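Local structure of SOXX (Paracoccus pantotrophus, 2C1D) at residues B[13-19]-B[73-78]; B[19-25]-B[122-127]; B[94-100]-B[114-120]. The protein carries a covalently bound heme c and probably transfers electrons as a cytochrome subunit of SoxXA, a heme enzyme that initiates chemotrophic sulfur oxidation. All coordinates share one frame; numbering follows the deposited sequence.

Contact 1 (B[13-19]-B[73-78]); sequences GAVEASL and AQLRGI. With HEC (heme c), chain O.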
loop_
_atom_site.group_PDB
_atom_site.type_symbol
_atom_site.label_atom_id
_atom_site.label_comp_id
_atom_site.label_asym_id
_atom_site.label_seq_id
_atom_site.Cartn_x
_atom_site.Cartn_y
_atom_site.Cartn_z
ATOM N N GLY B 13 -14.586 6.748 27.155
ATOM C CA GLY B 13 -13.216 6.777 26.661
ATOM C C GLY B 13 -12.122 7.013 27.691
ATOM O O GLY B 13 -10.961 6.694 27.423
ATOM N N ALA B 14 -12.475 7.585 28.846
ATOM C CA ALA B 14 -11.515 7.993 29.878
ATOM C C ALA B 14 -11.080 6.819 30.750
ATOM O O ALA B 14 -11.831 5.869 30.955
ATOM C CB ALA B 14 -12.109 9.120 30.765
ATOM N N VAL B 15 -9.846 6.881 31.240
ATOM C CA VAL B 15 -9.325 5.870 32.163
ATOM C C VAL B 15 -8.834 6.600 33.392
ATOM O O VAL B 15 -7.813 7.269 33.360
ATOM C CB VAL B 15 -8.183 5.038 31.519
ATOM C CG1 VAL B 15 -7.573 4.065 32.515
ATOM C CG2 VAL B 15 -8.716 4.305 30.325
ATOM N N GLU B 16 -9.571 6.475 34.482
ATOM C CA GLU B 16 -9.333 7.306 35.662
ATOM C C GLU B 16 -8.076 6.912 36.416
ATOM O O GLU B 16 -7.390 7.778 36.935
ATOM C CB GLU B 16 -10.544 7.273 36.615
ATOM C CG GLU B 16 -11.792 7.929 36.036
ATOM C CD GLU B 16 -11.662 9.439 35.874
ATOM O OE1 GLU B 16 -12.235 9.984 34.887
ATOM O OE2 GLU B 16 -11.002 10.086 36.729
ATOM N N ALA B 17 -7.761 5.622 36.432
ATOM C CA ALA B 17 -6.670 5.098 37.253
ATOM C C ALA B 17 -5.370 4.873 36.443
ATOM O O ALA B 17 -5.410 4.439 35.285
ATOM C CB ALA B 17 -7.100 3.792 37.884
ATOM N N SER B 18 -4.239 5.168 37.077
ATOM C CA SER B 18 -2.921 4.918 36.494
ATOM C C SER B 18 -2.831 3.466 36.109
ATOM O O SER B 18 -3.291 2.578 36.843
ATOM C CB SER B 18 -1.811 5.233 37.499
ATOM O OG SER B 18 -0.528 4.977 36.954
ATOM N N LEU B 19 -2.276 3.231 34.927
ATOM C CA LEU B 19 -2.060 1.889 34.420
ATOM C C LEU B 19 -0.956 1.165 35.178
ATOM O O LEU B 19 -0.888 -0.064 35.096
ATOM C CB LEU B 19 -1.702 1.920 32.937
ATOM C CG LEU B 19 -2.747 2.416 31.940
ATOM C CD1 LEU B 19 -2.172 2.374 30.547
ATOM C CD2 LEU B 19 -4.002 1.573 32.022
ATOM N N ALA B 73 -7.076 11.814 32.551
ATOM C CA ALA B 73 -7.780 10.542 32.393
ATOM C C ALA B 73 -8.250 10.331 30.966
ATOM O O ALA B 73 -8.233 9.220 30.437
ATOM C CB ALA B 73 -8.981 10.466 33.336
ATOM N N GLN B 74 -8.721 11.395 30.349
ATOM C CA GLN B 74 -9.103 11.312 28.945
ATOM C C GLN B 74 -7.888 10.964 28.073
ATOM O O GLN B 74 -7.994 10.152 27.173
ATOM C CB GLN B 74 -9.753 12.613 28.508
ATOM C CG GLN B 74 -11.136 12.739 29.121
ATOM C CD GLN B 74 -11.789 14.098 28.941
ATOM O OE1 GLN B 74 -11.125 15.142 28.915
ATOM N NE2 GLN B 74 -13.107 14.080 28.838
ATOM N N LEU B 75 -6.754 11.602 28.354
ATOM C CA LEU B 75 -5.555 11.421 27.553
ATOM C C LEU B 75 -5.093 9.975 27.687
ATOM O O LEU B 75 -4.727 9.367 26.704
ATOM C CB LEU B 75 -4.466 12.414 27.952
ATOM C CG LEU B 75 -4.732 13.898 27.642
ATOM C CD1 LEU B 75 -3.735 14.787 28.348
ATOM C CD2 LEU B 75 -4.705 14.169 26.140
ATOM N N ARG B 76 -5.179 9.403 28.891
ATOM C CA ARG B 76 -4.771 8.003 29.104
ATOM C C ARG B 76 -5.595 7.065 28.250
ATOM O O ARG B 76 -5.067 6.182 27.566
ATOM C CB ARG B 76 -4.888 7.640 30.595
ATOM C CG ARG B 76 -4.646 6.181 30.968
ATOM C CD ARG B 76 -4.735 5.943 32.485
ATOM N NE ARG B 76 -3.724 6.735 33.174
ATOM C CZ ARG B 76 -3.950 7.764 33.994
ATOM N NH1 ARG B 76 -5.174 8.202 34.284
ATOM N NH2 ARG B 76 -2.915 8.375 34.528
ATOM N N GLY B 77 -6.908 7.275 28.271
ATOM C CA GLY B 77 -7.808 6.461 27.490
ATOM C C GLY B 77 -7.602 6.606 25.985
ATOM O O GLY B 77 -7.748 5.637 25.279
ATOM N N ILE B 78 -7.249 7.803 25.514
ATOM C CA ILE B 78 -6.995 8.054 24.079
ATOM C C ILE B 78 -5.698 7.356 23.635
ATOM O O ILE B 78 -5.652 6.695 22.598
ATOM C CB ILE B 78 -6.927 9.585 23.809
ATOM C CG1 ILE B 78 -8.345 10.173 23.832
ATOM C CG2 ILE B 78 -6.270 9.896 22.473
ATOM C CD1 ILE B 78 -8.418 11.693 23.859
HETATM FE FE HEC O . -3.517 10.293 17.552
HETATM C CHA HEC O . -6.502 11.914 17.865
HETATM C CHB HEC O . -2.523 11.457 20.570
HETATM C CHC HEC O . -0.694 8.437 17.313
HETATM C CHD HEC O . -4.307 9.417 14.295
HETATM N NA HEC O . -4.375 11.452 18.975
HETATM C C1A HEC O . -5.591 12.063 18.878
HETATM C C2A HEC O . -5.758 12.892 20.051
HETATM C C3A HEC O . -4.651 12.775 20.812
HETATM C C4A HEC O . -3.765 11.848 20.132
HETATM C CMA HEC O . -4.298 13.438 22.155
HETATM C CAA HEC O . -7.020 13.716 20.308
HETATM C CBA HEC O . -7.155 14.866 19.319
HETATM C CGA HEC O . -6.338 15.968 19.879
HETATM O O1A HEC O . -6.748 16.480 20.944
HETATM O O2A HEC O . -5.291 16.333 19.294
HETATM N NB HEC O . -1.921 10.028 18.689
HETATM C C1B HEC O . -1.727 10.541 19.954
HETATM C C2B HEC O . -0.543 9.931 20.536
HETATM C C3B HEC O . -0.020 9.102 19.629
HETATM C C4B HEC O . -0.891 9.142 18.467
HETATM C CMB HEC O . 0.026 10.286 21.918
HETATM C CAB HEC O . 1.254 8.227 19.820
HETATM C CBB HEC O . 1.158 7.450 20.954
HETATM N NC HEC O . -2.624 9.129 16.051
HETATM C C1C HEC O . -1.464 8.452 16.188
HETATM C C2C HEC O . -1.155 7.833 14.901
HETATM C C3C HEC O . -2.227 7.978 14.106
HETATM C C4C HEC O . -3.127 8.899 14.795
HETATM C CMC HEC O . -0.011 6.830 14.677
HETATM C CAC HEC O . -2.449 7.479 12.632
HETATM C CBC HEC O . -2.324 6.177 12.335
HETATM N ND HEC O . -5.165 10.591 16.274
HETATM C C1D HEC O . -5.260 10.168 14.956
HETATM C C2D HEC O . -6.514 10.635 14.407
HETATM C C3D HEC O . -7.193 11.419 15.537
HETATM C C4D HEC O . -6.275 11.342 16.639
HETATM C CMD HEC O . -7.074 10.409 12.976
HETATM C CAD HEC O . -8.555 12.172 15.529
HETATM C CBD HEC O . -9.635 11.203 16.006
HETATM C CGD HEC O . -10.765 11.070 15.005
HETATM O O1D HEC O . -10.828 10.018 14.282
HETATM O O2D HEC O . -11.583 12.038 14.955
#

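Contact 2 (B[19-25]-B[122-127]); sequences LTGAPGN and AQQIED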
loop_
_atom_site.group_PDB
_atom_site.type_symbol
_atom_site.label_atom_id
_atom_site.label_comp_id
_atom_site.label_asym_id
_atom_site.label_seq_id
_atom_site.Cartn_x
_atom_site.Cartn_y
_atom_site.Cartn_z
ATOM N N LEU B 19 -2.276 3.231 34.927
ATOM C CA LEU B 19 -2.060 1.889 34.420
ATOM C C LEU B 19 -0.956 1.165 35.178
ATOM O O LEU B 19 -0.888 -0.064 35.096
ATOM C CB LEU B 19 -1.702 1.920 32.937
ATOM C CG LEU B 19 -2.747 2.416 31.940
ATOM C CD1 LEU B 19 -2.172 2.374 30.547
ATOM C CD2 LEU B 19 -4.002 1.573 32.022
ATOM N N THR B 20 -0.094 1.915 35.878
ATOM C CA THR B 20 1.037 1.341 36.617
ATOM C C THR B 20 1.119 1.658 38.114
ATOM O O THR B 20 1.760 0.910 38.850
ATOM C CB THR B 20 2.376 1.789 36.015
ATOM O OG1 THR B 20 2.506 3.209 36.127
ATOM C CG2 THR B 20 2.468 1.472 34.522
ATOM N N GLY B 21 0.532 2.767 38.548
ATOM C CA GLY B 21 0.772 3.298 39.883
ATOM C C GLY B 21 2.025 4.142 40.028
ATOM O O GLY B 21 2.355 4.599 41.119
ATOM N N ALA B 22 2.751 4.349 38.933
ATOM C CA ALA B 22 3.992 5.098 38.991
ATOM C C ALA B 22 3.820 6.351 38.140
ATOM O O ALA B 22 3.230 6.282 37.066
ATOM C CB ALA B 22 5.146 4.258 38.477
ATOM N N PRO B 23 4.362 7.480 38.587
ATOM C CA PRO B 23 4.251 8.729 37.822
ATOM C C PRO B 23 4.821 8.569 36.415
ATOM O O PRO B 23 5.845 7.923 36.281
ATOM C CB PRO B 23 5.128 9.714 38.616
ATOM C CG PRO B 23 5.284 9.111 39.984
ATOM C CD PRO B 23 5.156 7.647 39.818
ATOM N N GLY B 24 4.171 9.144 35.404
ATOM C CA GLY B 24 4.781 9.378 34.096
ATOM C C GLY B 24 6.011 10.296 34.055
ATOM O O GLY B 24 6.127 11.308 34.755
ATOM N N ASN B 25 6.955 9.917 33.211
ATOM C CA ASN B 25 8.165 10.655 32.978
ATOM C C ASN B 25 8.017 11.304 31.590
ATOM O O ASN B 25 8.118 10.618 30.564
ATOM C CB ASN B 25 9.330 9.676 33.005
ATOM C CG ASN B 25 10.682 10.335 32.757
ATOM O OD1 ASN B 25 11.692 9.898 33.308
ATOM N ND2 ASN B 25 10.714 11.373 31.928
ATOM N N ALA B 122 2.634 -0.448 29.741
ATOM C CA ALA B 122 1.796 0.446 30.588
ATOM C C ALA B 122 2.502 1.703 31.039
ATOM O O ALA B 122 1.909 2.773 31.047
ATOM C CB ALA B 122 1.234 -0.303 31.772
ATOM N N GLN B 123 3.777 1.590 31.410
ATOM C CA GLN B 123 4.544 2.748 31.837
ATOM C C GLN B 123 4.817 3.676 30.658
ATOM O O GLN B 123 4.854 4.893 30.838
ATOM C CB GLN B 123 5.881 2.346 32.502
ATOM C CG GLN B 123 6.638 3.507 33.131
ATOM C CD GLN B 123 5.818 4.241 34.177
ATOM O OE1 GLN B 123 5.753 5.492 34.193
ATOM N NE2 GLN B 123 5.172 3.478 35.040
ATOM N N GLN B 124 5.016 3.111 29.467
ATOM C CA GLN B 124 5.200 3.936 28.260
ATOM C C GLN B 124 3.965 4.815 28.024
ATOM O O GLN B 124 4.100 6.008 27.734
ATOM C CB GLN B 124 5.481 3.056 27.037
ATOM C CG GLN B 124 6.953 2.579 27.053
ATOM C CD GLN B 124 7.262 1.532 26.027
ATOM O OE1 GLN B 124 6.381 0.857 25.557
ATOM N NE2 GLN B 124 8.531 1.385 25.698
ATOM N N ILE B 125 2.783 4.232 28.205
ATOM C CA ILE B 125 1.537 4.992 28.085
ATOM C C ILE B 125 1.536 6.132 29.104
ATOM O O ILE B 125 1.211 7.261 28.761
ATOM C CB ILE B 125 0.260 4.108 28.295
ATOM C CG1 ILE B 125 0.185 2.918 27.341
ATOM C CG2 ILE B 125 -1.034 4.979 28.210
ATOM C CD1 ILE B 125 -0.188 3.197 25.982
ATOM N N GLU B 126 1.895 5.840 30.354
ATOM C CA GLU B 126 1.890 6.849 31.412
ATOM C C GLU B 126 2.878 7.970 31.108
ATOM O O GLU B 126 2.600 9.150 31.389
ATOM C CB GLU B 126 2.206 6.214 32.778
ATOM C CG GLU B 126 1.110 5.277 33.285
ATOM C CD GLU B 126 -0.233 5.947 33.497
ATOM O OE1 GLU B 126 -0.249 7.112 33.938
ATOM O OE2 GLU B 126 -1.275 5.314 33.219
ATOM N N ASP B 127 4.023 7.596 30.526
ATOM C CA ASP B 127 5.064 8.518 30.127
ATOM C C ASP B 127 4.592 9.459 28.998
ATOM O O ASP B 127 4.903 10.671 29.010
ATOM C CB ASP B 127 6.322 7.748 29.678
ATOM C CG ASP B 127 7.060 7.049 30.834
ATOM O OD1 ASP B 127 6.768 7.279 32.028
ATOM O OD2 ASP B 127 7.999 6.241 30.634
HETATM O O HOH W 1 0.776 6.951 36.514
#

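Contact 3 (B[94-100]-B[114-120]); sequences FYKVDGF and EPLAPIL. With HEC (heme c), chain O.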
loop_
_atom_site.group_PDB
_atom_site.type_symbol
_atom_site.label_atom_id
_atom_site.label_comp_id
_atom_site.label_asym_id
_atom_site.label_seq_id
_atom_site.Cartn_x
_atom_site.Cartn_y
_atom_site.Cartn_z
ATOM N N PHE B 94 -2.839 1.701 21.356
ATOM C CA PHE B 94 -1.490 1.384 21.815
ATOM C C PHE B 94 -1.428 0.415 22.988
ATOM O O PHE B 94 -0.356 -0.079 23.307
ATOM C CB PHE B 94 -0.732 2.674 22.078
ATOM C CG PHE B 94 -0.369 3.398 20.812
ATOM C CD1 PHE B 94 -1.197 4.365 20.285
ATOM C CD2 PHE B 94 0.801 3.085 20.131
ATOM C CE1 PHE B 94 -0.857 5.023 19.079
ATOM C CE2 PHE B 94 1.146 3.749 18.943
ATOM C CZ PHE B 94 0.308 4.714 18.432
ATOM N N TYR B 95 -2.581 0.062 23.552
ATOM C CA TYR B 95 -2.647 -0.862 24.691
ATOM C C TYR B 95 -3.754 -1.895 24.471
ATOM O O TYR B 95 -4.687 -2.018 25.265
ATOM C CB TYR B 95 -2.850 -0.068 25.997
ATOM C CG TYR B 95 -2.371 -0.774 27.243
ATOM C CD1 TYR B 95 -1.029 -1.133 27.400
ATOM C CD2 TYR B 95 -3.253 -1.073 28.285
ATOM C CE1 TYR B 95 -0.576 -1.786 28.561
ATOM C CE2 TYR B 95 -2.799 -1.697 29.454
ATOM C CZ TYR B 95 -1.460 -2.037 29.587
ATOM O OH TYR B 95 -1.021 -2.666 30.724
ATOM N N LYS B 96 -3.636 -2.629 23.367
ATOM C CA LYS B 96 -4.647 -3.571 22.914
ATOM C C LYS B 96 -3.954 -4.813 22.425
ATOM O O LYS B 96 -2.926 -4.744 21.748
ATOM C CB LYS B 96 -5.487 -2.988 21.775
ATOM C CG LYS B 96 -6.659 -3.856 21.350
ATOM C CD LYS B 96 -7.532 -3.125 20.319
ATOM C CE LYS B 96 -8.657 -3.998 19.761
ATOM N NZ LYS B 96 -9.606 -3.164 18.955
ATOM N N VAL B 97 -4.499 -5.964 22.781
ATOM C CA VAL B 97 -3.779 -7.208 22.568
ATOM C C VAL B 97 -4.539 -8.259 21.789
ATOM O O VAL B 97 -3.963 -9.260 21.384
ATOM C CB VAL B 97 -3.321 -7.811 23.914
ATOM C CG1 VAL B 97 -2.335 -6.889 24.603
ATOM C CG2 VAL B 97 -4.524 -8.116 24.811
ATOM N N ASP B 98 -5.820 -8.040 21.540
ATOM C CA ASP B 98 -6.592 -9.034 20.799
ATOM C C ASP B 98 -7.792 -8.410 20.098
ATOM O O ASP B 98 -8.033 -7.206 20.213
ATOM C CB ASP B 98 -6.991 -10.202 21.725
ATOM C CG ASP B 98 -8.048 -9.820 22.780
ATOM O OD1 ASP B 98 -8.395 -8.631 22.944
ATOM O OD2 ASP B 98 -8.596 -10.672 23.506
ATOM N N GLY B 99 -8.549 -9.228 19.377
ATOM C CA GLY B 99 -9.701 -8.772 18.608
ATOM C C GLY B 99 -9.307 -8.276 17.216
ATOM O O GLY B 99 -10.003 -7.447 16.617
ATOM N N PHE B 100 -8.186 -8.775 16.706
ATOM C CA PHE B 100 -7.675 -8.324 15.402
ATOM C C PHE B 100 -8.015 -9.296 14.295
ATOM O O PHE B 100 -8.326 -10.483 14.531
ATOM C CB PHE B 100 -6.151 -8.146 15.458
ATOM C CG PHE B 100 -5.704 -7.235 16.536
ATOM C CD1 PHE B 100 -4.806 -7.670 17.513
ATOM C CD2 PHE B 100 -6.166 -5.936 16.586
ATOM C CE1 PHE B 100 -4.396 -6.825 18.525
ATOM C CE2 PHE B 100 -5.762 -5.080 17.589
ATOM C CZ PHE B 100 -4.893 -5.522 18.577
ATOM N N GLU B 114 -2.732 -14.331 19.617
ATOM C CA GLU B 114 -3.307 -13.433 20.589
ATOM C C GLU B 114 -3.367 -14.179 21.919
ATOM O O GLU B 114 -3.585 -15.393 21.913
ATOM C CB GLU B 114 -4.696 -12.991 20.144
ATOM C CG GLU B 114 -4.620 -12.061 18.946
ATOM C CD GLU B 114 -5.970 -11.685 18.369
ATOM O OE1 GLU B 114 -6.039 -10.678 17.653
ATOM O OE2 GLU B 114 -6.955 -12.394 18.610
ATOM N N PRO B 115 -3.191 -13.487 23.051
ATOM C CA PRO B 115 -2.941 -12.039 23.099
ATOM C C PRO B 115 -1.544 -11.680 22.672
ATOM O O PRO B 115 -0.577 -12.328 23.058
ATOM C CB PRO B 115 -3.156 -11.682 24.579
ATOM C CG PRO B 115 -2.932 -12.953 25.324
ATOM C CD PRO B 115 -3.238 -14.084 24.399
ATOM N N LEU B 116 -1.466 -10.644 21.852
ATOM C CA LEU B 116 -0.218 -10.020 21.454
ATOM C C LEU B 116 0.353 -9.163 22.575
ATOM O O LEU B 116 -0.393 -8.672 23.444
ATOM C CB LEU B 116 -0.492 -9.099 20.264
ATOM C CG LEU B 116 -0.320 -9.581 18.822
ATOM C CD1 LEU B 116 -0.454 -11.078 18.624
ATOM C CD2 LEU B 116 -1.212 -8.789 17.873
ATOM N N ALA B 117 1.655 -8.910 22.532
ATOM C CA ALA B 117 2.192 -7.776 23.281
ATOM C C ALA B 117 1.510 -6.495 22.790
ATOM O O ALA B 117 1.345 -6.302 21.573
ATOM C CB ALA B 117 3.698 -7.649 23.089
ATOM N N PRO B 118 1.162 -5.593 23.699
ATOM C CA PRO B 118 0.616 -4.302 23.273
ATOM C C PRO B 118 1.735 -3.500 22.614
ATOM O O PRO B 118 2.915 -3.773 22.877
ATOM C CB PRO B 118 0.180 -3.654 24.584
ATOM C CG PRO B 118 1.096 -4.234 25.603
ATOM C CD PRO B 118 1.298 -5.665 25.166
ATOM N N ILE B 119 1.385 -2.549 21.758
ATOM C CA ILE B 119 2.417 -1.794 21.050
ATOM C C ILE B 119 3.286 -1.004 22.042
ATOM O O ILE B 119 4.503 -0.955 21.928
ATOM C CB ILE B 119 1.781 -0.870 19.964
ATOM C CG1 ILE B 119 1.032 -1.727 18.915
ATOM C CG2 ILE B 119 2.868 0.059 19.337
ATOM C CD1 ILE B 119 0.055 -0.922 18.060
ATOM N N LEU B 120 2.650 -0.370 23.009
ATOM C CA LEU B 120 3.352 0.260 24.108
ATOM C C LEU B 120 3.046 -0.468 25.428
ATOM O O LEU B 120 1.932 -0.928 25.634
ATOM C CB LEU B 120 2.909 1.710 24.201
ATOM C CG LEU B 120 3.265 2.618 23.014
ATOM C CD1 LEU B 120 2.681 4.013 23.253
ATOM C CD2 LEU B 120 4.749 2.712 22.846
HETATM FE FE HEC O . -3.517 10.293 17.552
HETATM C CHA HEC O . -6.502 11.914 17.865
HETATM C CHB HEC O . -2.523 11.457 20.570
HETATM C CHC HEC O . -0.694 8.437 17.313
HETATM C CHD HEC O . -4.307 9.417 14.295
HETATM N NA HEC O . -4.375 11.452 18.975
HETATM C C1A HEC O . -5.591 12.063 18.878
HETATM C C2A HEC O . -5.758 12.892 20.051
HETATM C C3A HEC O . -4.651 12.775 20.812
HETATM C C4A HEC O . -3.765 11.848 20.132
HETATM C CMA HEC O . -4.298 13.438 22.155
HETATM C CAA HEC O . -7.020 13.716 20.308
HETATM C CBA HEC O . -7.155 14.866 19.319
HETATM C CGA HEC O . -6.338 15.968 19.879
HETATM O O1A HEC O . -6.748 16.480 20.944
HETATM O O2A HEC O . -5.291 16.333 19.294
HETATM N NB HEC O . -1.921 10.028 18.689
HETATM C C1B HEC O . -1.727 10.541 19.954
HETATM C C2B HEC O . -0.543 9.931 20.536
HETATM C C3B HEC O . -0.020 9.102 19.629
HETATM C C4B HEC O . -0.891 9.142 18.467
HETATM C CMB HEC O . 0.026 10.286 21.918
HETATM C CAB HEC O . 1.254 8.227 19.820
HETATM C CBB HEC O . 1.158 7.450 20.954
HETATM N NC HEC O . -2.624 9.129 16.051
HETATM C C1C HEC O . -1.464 8.452 16.188
HETATM C C2C HEC O . -1.155 7.833 14.901
HETATM C C3C HEC O . -2.227 7.978 14.106
HETATM C C4C HEC O . -3.127 8.899 14.795
HETATM C CMC HEC O . -0.011 6.830 14.677
HETATM C CAC HEC O . -2.449 7.479 12.632
HETATM C CBC HEC O . -2.324 6.177 12.335
HETATM N ND HEC O . -5.165 10.591 16.274
HETATM C C1D HEC O . -5.260 10.168 14.956
HETATM C C2D HEC O . -6.514 10.635 14.407
HETATM C C3D HEC O . -7.193 11.419 15.537
HETATM C C4D HEC O . -6.275 11.342 16.639
HETATM C CMD HEC O . -7.074 10.409 12.976
HETATM C CAD HEC O . -8.555 12.172 15.529
HETATM C CBD HEC O . -9.635 11.203 16.006
HETATM C CGD HEC O . -10.765 11.070 15.005
HETATM O O1D HEC O . -10.828 10.018 14.282
HETATM O O2D HEC O . -11.583 12.038 14.955
HETATM O O HOH W 2 -1.496 -2.295 21.159
HETATM O O HOH W 3 -8.693 -12.125 16.570
#

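Contact 1 (B[13-19]-B[73-78])
A73 meets the loop 13-19 with both its carbonyl and its methyl group. Its O takes the amide of V15 (V15 N to A73 O, 3.0 Å) without giving up the helical bond from G77 N; the two donors reach it from opposite faces of its plane, and V15 N stands 47° out of that plane. The methyl CB of A73 lies 3.6 Å from OE1 of E16, whose chain is bent at chi2 and comes alongside it. Q74 adds an aliphatic touch, CG against CB of A14 at 4.1 Å, while its OE1 accepts from T71 N. All this illustrates how a short helix of a cytochrome c fold can serve two faces: helix 72-81 borders the heme on one and receives an N-terminal loop on another. R76 reaches out to V15, A17 and S18. Its CG lies anti to the backbone N (chi1 174°) and the chain turns at chi3 (-61°), which brings the guanidinium edge-on to V15 O. NH1 donates to V15 O at 2.9 Å, with the oxygen in the guanidinium plane; A17 C and S18 CA lie over one face. CD packs 3.4 Å from CG1 of V15, whose side chain crosses it at about a right angle. NE and NH2 form salt bridges with E126 and E72, and a methionine in its place would probably leave both carboxylates and the V15 carbonyl without their shared partner. G77, bare of a side chain, lets G13 O approach its CA to 3.2 Å in a CA-H...O contact. I78 points its CG2 at the heme, 3.7 Å from C3A.

Contact 2 (B[19-25]-B[122-127])
L19 and A122 start a side-by-side course in which the loop 19-25 runs in the same direction as the helix beginning at A122: their CA atoms are 5.6 Å apart, and the gap closes to 4.1 Å between the CA atoms of G24 and D127. The helix is the C-terminal one of the cytochrome c fold, and the loop leads straight into helix 26-33, with N25 at its N-cap position, so the contact lies where these two helices come together. G24 can approach this closely because it has no side chain; its CA sits 3.5 Å from E126 O in a CA-H...O contact.

Two carboxylates hold backbone amides of the loop. The E126 chain bends at chi2 (-61°), which turns its OE2 to L19 N at 2.9 Å, met from well above the carboxylate plane (55° out of it). R76 NE forms a salt bridge with the same oxygen, which probably helps to keep this buried acid ionised. At the far end, N25 N donates to D127 OD1 at 2.9 Å, again from above the plane, and the D127 side chain also packs on E28 and I32 of helix 26-33.

Apolar groups fill the L19 end. L19 extends CD1 to CG2 of I125, 3.7 Å away, and its CB rests on the methyl of A122, which the CG2 of T20 also touches. T20 folds its own loop: OG1, set between its backbone N and carbonyl carbon, accepts from A22 N at 3.0 Å, an ST turn. Beyond that turn one water donates to both A22 O and E126 OE1, lying 2.8 Å from E126 OE1.

Contact 3 (B[94-100]-B[114-120])
V97 O is gripped twice: L116 N donates to it at 2.9 Å, in the carbonyl plane and on a lone pair, and P115 CA brings a CA-H...O contact at 3.4 Å. Together with the bond from L120 N to F94 O (3.0 Å), this closes an irregular loop between the helices 72-81 and 122-133 of a cytochrome c fold, an example of two irregular segments pinned at intervals without forming a sheet. Between the pins, a water accepts from K96 N and I119 N, while Q175 of the SOXA chain donates to K96 O and A117 O.

V97 rests its CG2 against CB of P115, which follows a cis peptide bond, at 3.8 Å. E114, extended beyond CG, sends OE1 to F100 N (3.0 Å), using the syn lone pair; a second water donates to its OE2 and to F100 O. The F100 ring, turned 64° from that carboxylate, also touches CD2 of L116.

Y95 presents its ring edge to L120 O, 3.5 Å from CD1, and its OH bonds to T3 O. Nearer the heme, F94 has its CG anti to the carbonyl carbon (chi1 -72°), which brings the ring to the heme's CBB and to I119 and L120: CD2 meets I119 CG2 and L120 CD1, and over one face, toward the rim, heme CBB lies 3.7 Å from CE1.

Overall arrangement
Contacts 1 and 2 interlock through L19, which belongs to both, and through the salt bridge of R76 NE to E126 OE2 (2.8 Å); their centres lie about 11 Å apart, and the pair ties the N-terminal loop to helices 72-81 and 122-133. Contact 3, its centre about 17 Å from the centres of both others, joins them by packing: I125 CD1 sits 3.9 Å from L120 CB, A122 CB 3.4 Å from Y95 OH, and L19 CD1 4.3 Å from Y95 CE2. Contacts 1 and 3 each reach the heme, through I78 and F94, both beside the axial ligand M91, whereas the I125 side chain stays about 7 Å from the heme. Contact 3 alone touches SOXA.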